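Local structure of giding protein-mglB (Thermus thermophilus, 1J3W) at residues 54-57 with 58-61; 77-80 with 81-85; 97-100 with 101-105. The protein probably acts as a molecular adaptor and guanyl-nucleotide exchange factor of the Roadblock/LC7 family, with a likely role in gliding motility. All blocks are in the same frame, centred on the assembly; numbering follows the deposited sequence.

Contact 1: residues 54-57 with 58-61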
ATOM      1  N   PRO B  54      -9.869 -19.230  -5.169  1.00 15.64           N
ATOM      2  CA  PRO B  54     -10.511 -17.935  -5.385  1.00 15.30           C
ATOM      3  C   PRO B  54      -9.879 -17.456  -6.692  1.00 15.26           C
ATOM      4  O   PRO B  54      -8.892 -18.037  -7.146  1.00 14.69           O
ATOM      5  CB  PRO B  54     -10.055 -17.123  -4.176  1.00 17.86           C
ATOM      6  CG  PRO B  54      -8.708 -17.689  -3.879  1.00 17.67           C
ATOM      7  CD  PRO B  54      -8.931 -19.178  -4.033  1.00 15.66           C
ATOM      8  N   PRO B  55     -10.431 -16.411  -7.323  1.00 14.09           N
ATOM      9  CA  PRO B  55      -9.844 -15.931  -8.581  1.00 14.85           C
ATOM     10  C   PRO B  55      -8.334 -15.743  -8.438  1.00 13.42           C
ATOM     11  O   PRO B  55      -7.880 -14.877  -7.692  1.00 13.09           O
ATOM     12  CB  PRO B  55     -10.577 -14.612  -8.820  1.00 15.81           C
ATOM     13  CG  PRO B  55     -11.915 -14.857  -8.191  1.00 19.99           C
ATOM     14  CD  PRO B  55     -11.562 -15.564  -6.906  1.00 17.02           C
ATOM     15  N   LEU B  56      -7.558 -16.539  -9.165  1.00 11.92           N
ATOM     16  CA  LEU B  56      -6.106 -16.460  -9.053  1.00 11.90           C
ATOM     17  C   LEU B  56      -5.503 -15.169  -9.570  1.00 12.49           C
ATOM     18  O   LEU B  56      -4.477 -14.719  -9.061  1.00 12.20           O
ATOM     19  CB  LEU B  56      -5.453 -17.661  -9.740  1.00 12.52           C
ATOM     20  CG  LEU B  56      -5.744 -19.010  -9.077  1.00 14.59           C
ATOM     21  CD1 LEU B  56      -5.047 -20.106  -9.863  1.00 14.71           C
ATOM     22  CD2 LEU B  56      -5.273 -19.008  -7.629  1.00 16.50           C
ATOM     23  N   ASP B  57      -6.123 -14.571 -10.584  1.00 13.32           N
ATOM     24  CA  ASP B  57      -5.602 -13.315 -11.098  1.00 12.20           C
ATOM     25  C   ASP B  57      -5.786 -12.226 -10.039  1.00 11.35           C
ATOM     26  O   ASP B  57      -4.898 -11.404  -9.830  1.00 11.96           O
ATOM     27  CB  ASP B  57      -6.275 -12.949 -12.433  1.00 14.77           C
ATOM     28  CG  ASP B  57      -7.786 -12.829 -12.337  1.00 17.56           C
ATOM     29  OD1 ASP B  57      -8.427 -13.485 -11.486  1.00 16.90           O
ATOM     30  OD2 ASP B  57      -8.348 -12.071 -13.155  1.00 23.13           O
ATOM     31  N   THR B  58      -6.921 -12.248  -9.347  1.00 11.20           N
ATOM     32  CA  THR B  58      -7.171 -11.273  -8.293  1.00 10.87           C
ATOM     33  C   THR B  58      -6.200 -11.523  -7.136  1.00 10.96           C
ATOM     34  O   THR B  58      -5.644 -10.581  -6.570  1.00 11.22           O
ATOM     35  CB  THR B  58      -8.614 -11.364  -7.781  1.00 11.79           C
ATOM     36  OG1 THR B  58      -9.513 -11.204  -8.887  1.00 13.37           O
ATOM     37  CG2 THR B  58      -8.888 -10.268  -6.751  1.00 12.37           C
ATOM     38  N   LEU B  59      -5.984 -12.791  -6.793  1.00 10.66           N
ATOM     39  CA  LEU B  59      -5.060 -13.125  -5.713  1.00 10.37           C
ATOM     40  C   LEU B  59      -3.670 -12.580  -6.034  1.00 10.58           C
ATOM     41  O   LEU B  59      -3.033 -11.936  -5.199  1.00 11.19           O
ATOM     42  CB  LEU B  59      -4.981 -14.645  -5.520  1.00 11.93           C
ATOM     43  CG  LEU B  59      -3.902 -15.135  -4.545  1.00 11.36           C
ATOM     44  CD1 LEU B  59      -4.170 -14.582  -3.154  1.00 14.42           C
ATOM     45  CD2 LEU B  59      -3.882 -16.663  -4.519  1.00 15.17           C
ATOM     46  N   ALA B  60      -3.206 -12.841  -7.252  1.00 10.08           N
ATOM     47  CA  ALA B  60      -1.892 -12.386  -7.696  1.00  9.58           C
ATOM     48  C   ALA B  60      -1.793 -10.862  -7.678  1.00 10.72           C
ATOM     49  O   ALA B  60      -0.775 -10.304  -7.270  1.00 11.31           O
ATOM     50  CB  ALA B  60      -1.604 -12.918  -9.097  1.00 10.49           C
ATOM     51  N   THR B  61      -2.853 -10.195  -8.120  1.00 10.61           N
ATOM     52  CA  THR B  61      -2.876  -8.737  -8.132  1.00 11.56           C
ATOM     53  C   THR B  61      -2.737  -8.200  -6.710  1.00 11.04           C
ATOM     54  O   THR B  61      -1.945  -7.291  -6.459  1.00 10.89           O
ATOM     55  CB  THR B  61      -4.183  -8.212  -8.736  1.00 12.23           C
ATOM     56  OG1 THR B  61      -4.290  -8.657 -10.092  1.00 14.51           O
ATOM     57  CG2 THR B  61      -4.204  -6.691  -8.714  1.00 12.01           C
TER

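Contact 2: residues 77-80 with 81-85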
ATOM      1  N   LEU B  77      12.814  -0.074   8.451  1.00 14.36           N
ATOM      2  CA  LEU B  77      13.612  -1.044   9.193  1.00 15.56           C
ATOM      3  C   LEU B  77      14.984  -1.284   8.561  1.00 15.62           C
ATOM      4  O   LEU B  77      15.696  -2.213   8.944  1.00 17.61           O
ATOM      5  CB  LEU B  77      12.849  -2.369   9.323  1.00 14.29           C
ATOM      6  CG  LEU B  77      11.517  -2.295  10.078  1.00 14.15           C
ATOM      7  CD1 LEU B  77      10.910  -3.686  10.177  1.00 16.91           C
ATOM      8  CD2 LEU B  77      11.739  -1.705  11.467  1.00 16.82           C
ATOM      9  N   GLY B  78      15.345  -0.450   7.588  1.00 15.53           N
ATOM     10  CA  GLY B  78      16.641  -0.568   6.937  1.00 16.16           C
ATOM     11  C   GLY B  78      16.759  -1.621   5.852  1.00 16.51           C
ATOM     12  O   GLY B  78      17.866  -1.955   5.427  1.00 18.93           O
ATOM     13  N   GLU B  79      15.620  -2.133   5.397  1.00 13.99           N
ATOM     14  CA  GLU B  79      15.575  -3.158   4.356  1.00 16.71           C
ATOM     15  C   GLU B  79      15.088  -2.549   3.044  1.00 16.25           C
ATOM     16  O   GLU B  79      14.365  -1.555   3.047  1.00 19.16           O
ATOM     17  CB  GLU B  79      14.595  -4.266   4.753  1.00 16.79           C
ATOM     18  CG  GLU B  79      14.906  -4.995   6.047  1.00 18.53           C
ATOM     19  CD  GLU B  79      16.025  -6.004   5.895  1.00 19.01           C
ATOM     20  OE1 GLU B  79      16.263  -6.467   4.757  1.00 18.79           O
ATOM     21  OE2 GLU B  79      16.651  -6.347   6.918  1.00 19.15           O
ATOM     22  N   ALA B  80      15.480  -3.146   1.923  1.00 17.26           N
ATOM     23  CA  ALA B  80      15.022  -2.660   0.627  1.00 16.53           C
ATOM     24  C   ALA B  80      13.563  -3.097   0.500  1.00 16.92           C
ATOM     25  O   ALA B  80      12.715  -2.364  -0.005  1.00 18.03           O
ATOM     26  CB  ALA B  80      15.855  -3.269  -0.489  1.00 17.20           C
ATOM     27  N   ARG B  81      13.287  -4.307   0.977  1.00 14.99           N
ATOM     28  CA  ARG B  81      11.944  -4.861   0.950  1.00 15.31           C
ATOM     29  C   ARG B  81      11.952  -6.161   1.740  1.00 13.47           C
ATOM     30  O   ARG B  81      13.015  -6.691   2.060  1.00 15.79           O
ATOM     31  CB  ARG B  81      11.498  -5.113  -0.496  1.00 17.54           C
ATOM     32  CG  ARG B  81      12.341  -6.108  -1.264  1.00 19.12           C
ATOM     33  CD  ARG B  81      12.060  -5.989  -2.759  1.00 20.49           C
ATOM     34  NE  ARG B  81      12.677  -7.055  -3.535  1.00 21.93           N
ATOM     35  CZ  ARG B  81      12.713  -7.082  -4.864  1.00 23.03           C
ATOM     36  NH1 ARG B  81      12.167  -6.095  -5.568  1.00 23.00           N
ATOM     37  NH2 ARG B  81      13.280  -8.102  -5.490  1.00 24.33           N
ATOM     38  N   PHE B  82      10.771  -6.657   2.087  1.00 13.40           N
ATOM     39  CA  PHE B  82      10.694  -7.911   2.819  1.00 13.54           C
ATOM     40  C   PHE B  82      10.779  -9.037   1.805  1.00 14.64           C
ATOM     41  O   PHE B  82      10.114  -9.000   0.773  1.00 19.52           O
ATOM     42  CB  PHE B  82       9.381  -7.998   3.595  1.00 12.36           C
ATOM     43  CG  PHE B  82       9.277  -7.000   4.710  1.00 11.42           C
ATOM     44  CD1 PHE B  82      10.160  -7.044   5.783  1.00 11.81           C
ATOM     45  CD2 PHE B  82       8.298  -6.013   4.685  1.00 11.81           C
ATOM     46  CE1 PHE B  82      10.067  -6.117   6.819  1.00 13.32           C
ATOM     47  CE2 PHE B  82       8.197  -5.084   5.711  1.00 11.70           C
ATOM     48  CZ  PHE B  82       9.081  -5.135   6.782  1.00 12.79           C
ATOM     49  N   GLN B  83      11.605 -10.032   2.096  1.00 14.42           N
ATOM     50  CA  GLN B  83      11.765 -11.160   1.190  1.00 15.74           C
ATOM     51  C   GLN B  83      10.725 -12.243   1.428  1.00 14.95           C
ATOM     52  O   GLN B  83      10.212 -12.833   0.482  1.00 17.05           O
ATOM     53  CB  GLN B  83      13.163 -11.769   1.336  1.00 17.90           C
ATOM     54  CG  GLN B  83      14.291 -10.975   0.676  1.00 24.79           C
ATOM     55  CD  GLN B  83      14.531  -9.625   1.322  1.00 28.08           C
ATOM     56  OE1 GLN B  83      14.665  -9.523   2.542  1.00 27.54           O
ATOM     57  NE2 GLN B  83      14.603  -8.580   0.503  1.00 30.28           N
ATOM     58  N   GLU B  84      10.409 -12.493   2.695  1.00 13.77           N
ATOM     59  CA  GLU B  84       9.452 -13.527   3.064  1.00 13.13           C
ATOM     60  C   GLU B  84       8.347 -12.939   3.931  1.00 13.27           C
ATOM     61  O   GLU B  84       8.613 -12.146   4.832  1.00 13.21           O
ATOM     62  CB  GLU B  84      10.187 -14.629   3.833  1.00 16.61           C
ATOM     63  CG  GLU B  84       9.391 -15.881   4.126  1.00 21.59           C
ATOM     64  CD  GLU B  84      10.220 -16.913   4.868  1.00 23.68           C
ATOM     65  OE1 GLU B  84      10.765 -16.576   5.940  1.00 28.55           O
ATOM     66  OE2 GLU B  84      10.334 -18.058   4.385  1.00 26.21           O
ATOM     67  N   GLU B  85       7.106 -13.331   3.659  1.00 11.37           N
ATOM     68  CA  GLU B  85       5.968 -12.845   4.423  1.00 12.23           C
ATOM     69  C   GLU B  85       4.959 -13.952   4.668  1.00 10.63           C
ATOM     70  O   GLU B  85       4.680 -14.755   3.777  1.00 11.27           O
ATOM     71  CB  GLU B  85       5.260 -11.703   3.680  1.00 12.69           C
ATOM     72  CG  GLU B  85       6.070 -10.413   3.536  1.00 17.13           C
ATOM     73  CD  GLU B  85       5.262  -9.276   2.920  1.00 20.38           C
ATOM     74  OE1 GLU B  85       4.010  -9.336   2.954  1.00 23.20           O
ATOM     75  OE2 GLU B  85       5.872  -8.310   2.415  1.00 23.66           O
TER

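Contact 3: residues 97-100 with 101-105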
ATOM      1  N   ASP B  97       7.222 -15.559  -0.872  1.00  9.92           N
ATOM      2  CA  ASP B  97       8.669 -15.455  -0.783  1.00 10.70           C
ATOM      3  C   ASP B  97       9.218 -15.046  -2.141  1.00 12.77           C
ATOM      4  O   ASP B  97       8.689 -15.434  -3.181  1.00 13.59           O
ATOM      5  CB  ASP B  97       9.270 -16.795  -0.338  1.00 13.13           C
ATOM      6  CG  ASP B  97      10.740 -16.682   0.052  1.00 17.16           C
ATOM      7  OD1 ASP B  97      11.192 -15.574   0.414  1.00 19.70           O
ATOM      8  OD2 ASP B  97      11.440 -17.712   0.014  1.00 24.15           O
ATOM      9  N   GLU B  98      10.264 -14.234  -2.126  1.00 12.81           N
ATOM     10  CA  GLU B  98      10.875 -13.786  -3.364  1.00 15.21           C
ATOM     11  C   GLU B  98      11.487 -14.944  -4.130  1.00 15.25           C
ATOM     12  O   GLU B  98      12.160 -15.803  -3.553  1.00 17.38           O
ATOM     13  CB  GLU B  98      11.962 -12.746  -3.078  1.00 17.94           C
ATOM     14  CG  GLU B  98      11.445 -11.341  -2.867  1.00 22.41           C
ATOM     15  CD  GLU B  98      12.568 -10.330  -2.731  1.00 24.43           C
ATOM     16  OE1 GLU B  98      13.524 -10.393  -3.532  1.00 29.19           O
ATOM     17  OE2 GLU B  98      12.491  -9.471  -1.831  1.00 28.36           O
ATOM     18  N   ALA B  99      11.237 -14.966  -5.434  1.00 15.56           N
ATOM     19  CA  ALA B  99      11.791 -15.986  -6.317  1.00 16.62           C
ATOM     20  C   ALA B  99      12.627 -15.179  -7.299  1.00 18.45           C
ATOM     21  O   ALA B  99      12.237 -14.965  -8.446  1.00 19.84           O
ATOM     22  CB  ALA B  99      10.677 -16.729  -7.042  1.00 17.07           C
ATOM     23  N   GLY B 100      13.779 -14.718  -6.830  1.00 19.66           N
ATOM     24  CA  GLY B 100      14.628 -13.907  -7.674  1.00 20.30           C
ATOM     25  C   GLY B 100      14.191 -12.466  -7.520  1.00 20.76           C
ATOM     26  O   GLY B 100      13.307 -12.157  -6.720  1.00 21.66           O
ATOM     27  N   GLU B 101      14.788 -11.577  -8.301  1.00 21.56           N
ATOM     28  CA  GLU B 101      14.467 -10.164  -8.209  1.00 21.92           C
ATOM     29  C   GLU B 101      13.143  -9.727  -8.824  1.00 20.09           C
ATOM     30  O   GLU B 101      12.616  -8.679  -8.464  1.00 20.41           O
ATOM     31  CB  GLU B 101      15.595  -9.341  -8.835  1.00 26.39           C
ATOM     32  CG  GLU B 101      16.891  -9.388  -8.051  1.00 31.47           C
ATOM     33  CD  GLU B 101      16.724  -8.857  -6.642  1.00 34.75           C
ATOM     34  OE1 GLU B 101      16.328  -7.681  -6.495  1.00 36.75           O
ATOM     35  OE2 GLU B 101      16.986  -9.614  -5.682  1.00 37.75           O
ATOM     36  N   HIS B 102      12.590 -10.524  -9.731  1.00 18.06           N
ATOM     37  CA  HIS B 102      11.358 -10.111 -10.392  1.00 17.48           C
ATOM     38  C   HIS B 102      10.140 -11.008 -10.259  1.00 16.70           C
ATOM     39  O   HIS B 102       9.155 -10.808 -10.970  1.00 17.21           O
ATOM     40  CB  HIS B 102      11.631  -9.883 -11.879  1.00 21.23           C
ATOM     41  CG  HIS B 102      12.802  -8.990 -12.145  1.00 24.30           C
ATOM     42  ND1 HIS B 102      14.088  -9.466 -12.276  1.00 28.95           N
ATOM     43  CD2 HIS B 102      12.886  -7.644 -12.271  1.00 27.63           C
ATOM     44  CE1 HIS B 102      14.914  -8.454 -12.472  1.00 28.47           C
ATOM     45  NE2 HIS B 102      14.210  -7.337 -12.473  1.00 28.69           N
ATOM     46  N   ALA B 103      10.185 -11.984  -9.360  1.00 13.56           N
ATOM     47  CA  ALA B 103       9.041 -12.870  -9.198  1.00 11.96           C
ATOM     48  C   ALA B 103       8.800 -13.227  -7.738  1.00 10.37           C
ATOM     49  O   ALA B 103       9.662 -13.020  -6.886  1.00 11.93           O
ATOM     50  CB  ALA B 103       9.233 -14.137 -10.026  1.00 12.59           C
ATOM     51  N   LEU B 104       7.617 -13.768  -7.471  1.00  9.98           N
ATOM     52  CA  LEU B 104       7.218 -14.144  -6.122  1.00 10.24           C
ATOM     53  C   LEU B 104       6.544 -15.504  -6.112  1.00 10.17           C
ATOM     54  O   LEU B 104       5.737 -15.806  -6.993  1.00 10.63           O
ATOM     55  CB  LEU B 104       6.216 -13.128  -5.570  1.00 11.28           C
ATOM     56  CG  LEU B 104       6.646 -11.662  -5.450  1.00 11.80           C
ATOM     57  CD1 LEU B 104       5.431 -10.777  -5.218  1.00 13.61           C
ATOM     58  CD2 LEU B 104       7.638 -11.521  -4.316  1.00 13.43           C
ATOM     59  N   LEU B 105       6.883 -16.316  -5.117  1.00 10.22           N
ATOM     60  CA  LEU B 105       6.253 -17.619  -4.936  1.00  9.56           C
ATOM     61  C   LEU B 105       5.117 -17.370  -3.951  1.00 10.23           C
ATOM     62  O   LEU B 105       5.319 -16.718  -2.926  1.00 10.93           O
ATOM     63  CB  LEU B 105       7.217 -18.628  -4.314  1.00  9.93           C
ATOM     64  CG  LEU B 105       6.509 -19.881  -3.773  1.00 12.60           C
ATOM     65  CD1 LEU B 105       5.936 -20.707  -4.923  1.00 11.68           C
ATOM     66  CD2 LEU B 105       7.482 -20.698  -2.955  1.00 14.40           C
TER
HETATM   67  O   HOH W   1      12.932 -13.325 -10.573  1.00 20.10           O
HETATM   68  O   HOH W   2      10.948 -10.679  -6.164  1.00 15.54           O

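Contact 1: residues 54-57 with 58-61
Asp57 and Thr61 meet at a single backbone oxygen. Asp57 O accepts from Thr61 N at 2.9 Å and from the hydroxyl Thr61 OG1 at 2.8 Å, and the two donors come from opposite faces of the carbonyl plane. The hydroxyl can fold back along the helix because it sits beside its own backbone nitrogen and anti to the carbonyl carbon (chi1 -61°). A valine in its place would probably leave Asp57 O with the amide alone and the buried side chain without its grip on the previous turn.

In the two preceding steps of the helix, Leu59 N reaches Pro55 O at 3.0 Å, in the plane of that carbonyl, and Ala60 N reaches Leu56 O at 2.9 Å. With CG between the backbone N and the carbonyl carbon (chi1 58°), the Asp57 carboxylate brings OD1 to Thr58 N, a weak, bent bond of 2.9 Å. On the flank, CB of the Pro55 ring touches Thr58 OG1 at 3.6 Å. Leu56 and Leu59 touch through their CD2 methyls, 4.1 Å apart, and both side chains rest on Leu33 of strand 31-36. Leu76 of the second subunit packs against Pro55, Thr58 and Leu59, while Thr58 and Thr61 meet each other's counterparts on the third subunit. The whole is a helix N-terminus, Pro55 at the N-cap and the first turn of helix 56-69, laid against the Roadblock/LC7 sheet.

Contact 2: residues 77-80 with 81-85
A shared first torsion brings Leu77 and Phe82 together: in each, CG stands beside the backbone N and anti to the carbonyl carbon (chi1 -61° for Leu77, -67° for Phe82). The leucine then runs on extended, and its CD1 methyl arrives at the edge of the phenyl ring, near the ring plane, 4.1 Å from Phe82 CZ. This leucine-phenyl touch is purely apolar.

A second approach joins Glu79 and Gln83, both bent at their second torsion. Their side chains cross at about a right angle, Glu79 OE1 lies 4.1 Å from Gln83 OE1, and the carboxylate and amide planes are 56° apart. Two acceptor oxygens have nothing to share here, and the glutamate is held from outside: OE1 accepts a hydrogen bond from the backbone N of Glu90 of the second subunit, OE2 from those of Arg91 and Met92 of the same subunit. Arg81, extended from CG to NE, points its guanidinium at Glu98.

Gly78, with positive phi, is the C-prime residue of a Schellman motif that ends helix 71-76, Glu79 N bonding back to Ala74 O. Phe82 packs back on Leu73 and Ala74 of that helix, and its ring meets His87 of the second subunit. Beyond it, Glu84 and Glu85 open strand 84-88, an outer strand of this chain's sheet that pairs antiparallel with a strand of the second subunit.

Contact 3: residues 97-100 with 101-105
Across the hairpin, Leu105 N donates to Asp97 O at 2.8 Å, almost straight, and Asp97 N returns the bond to Leu105 O at 3.0 Å, which makes the two residues an antiparallel hydrogen-bonded pair. The next pair, Glu98 with Leu104, is non-hydrogen-bonded, although Leu104 CA leans its hydrogen toward Asp97 O at 3.5 Å. Ala99 N then closes on Ala103 O at 2.9 Å, a straight N-H but one that approaches 48° out of the carbonyl plane, so it does not lie on a lone pair.

Past this point two waters stand between the arms. One donates to Ala99 O and accepts from His102 N. The other donates to both Gly100 O and Ala103 O, so that Ala103 O is held by a backbone amide and a water together. Gly100 turns with positive phi, at angles where a side chain would clash with the backbone.

This is the closed end of the beta hairpin of strands 93-98 and 103-109, neighbours in the antiparallel sheet of the Roadblock/LC7 fold.

Asp97 and Leu105 point to the same face, where helix 115-135 lies; the aspartate is bound there by Ser126 and Lys123. Near the turn, Ala99 CB and Ala103 CB sit 4.2 Å apart, both resting on Leu34. On the face of Glu98 and Leu104, Leu104 keeps its CG beside the backbone N (chi1 -60°), which carries CD2 across the glutamate chain at a slant, 4.1 Å from Glu98 CG. Glu98 OE1 also comes within 4.1 Å of Glu101 OE2, carboxylate planes 75° apart; the salt bridge from Arg81 NE to Glu98 OE2 probably eases this like-charge approach. Arg81 NH2 separately bonds the backbone O of Glu101.

How the contacts relate
From the N terminus, the three contacts come strictly in series, each formed by one continuous stretch, so none nests in or crosses another. Contact 1 starts helix 56-69; contact 2 turns the chain from helix 71-76 into strand 84-88; contact 3 closes the hairpin between strands 93-98 and 103-109. Contacts 2 and 3 touch, for strands 84-88 and 93-98 are neighbours, and Gln83 O lies 3.0 Å from Glu98 N, a probable hydrogen bond. Contact 1 stays apart, its centre about 17 Å from that of contact 3 and about 23 Å from that of contact 2. Contacts 1 and 2 both reach the second subunit, whereas contact 3 is touched by no other chain.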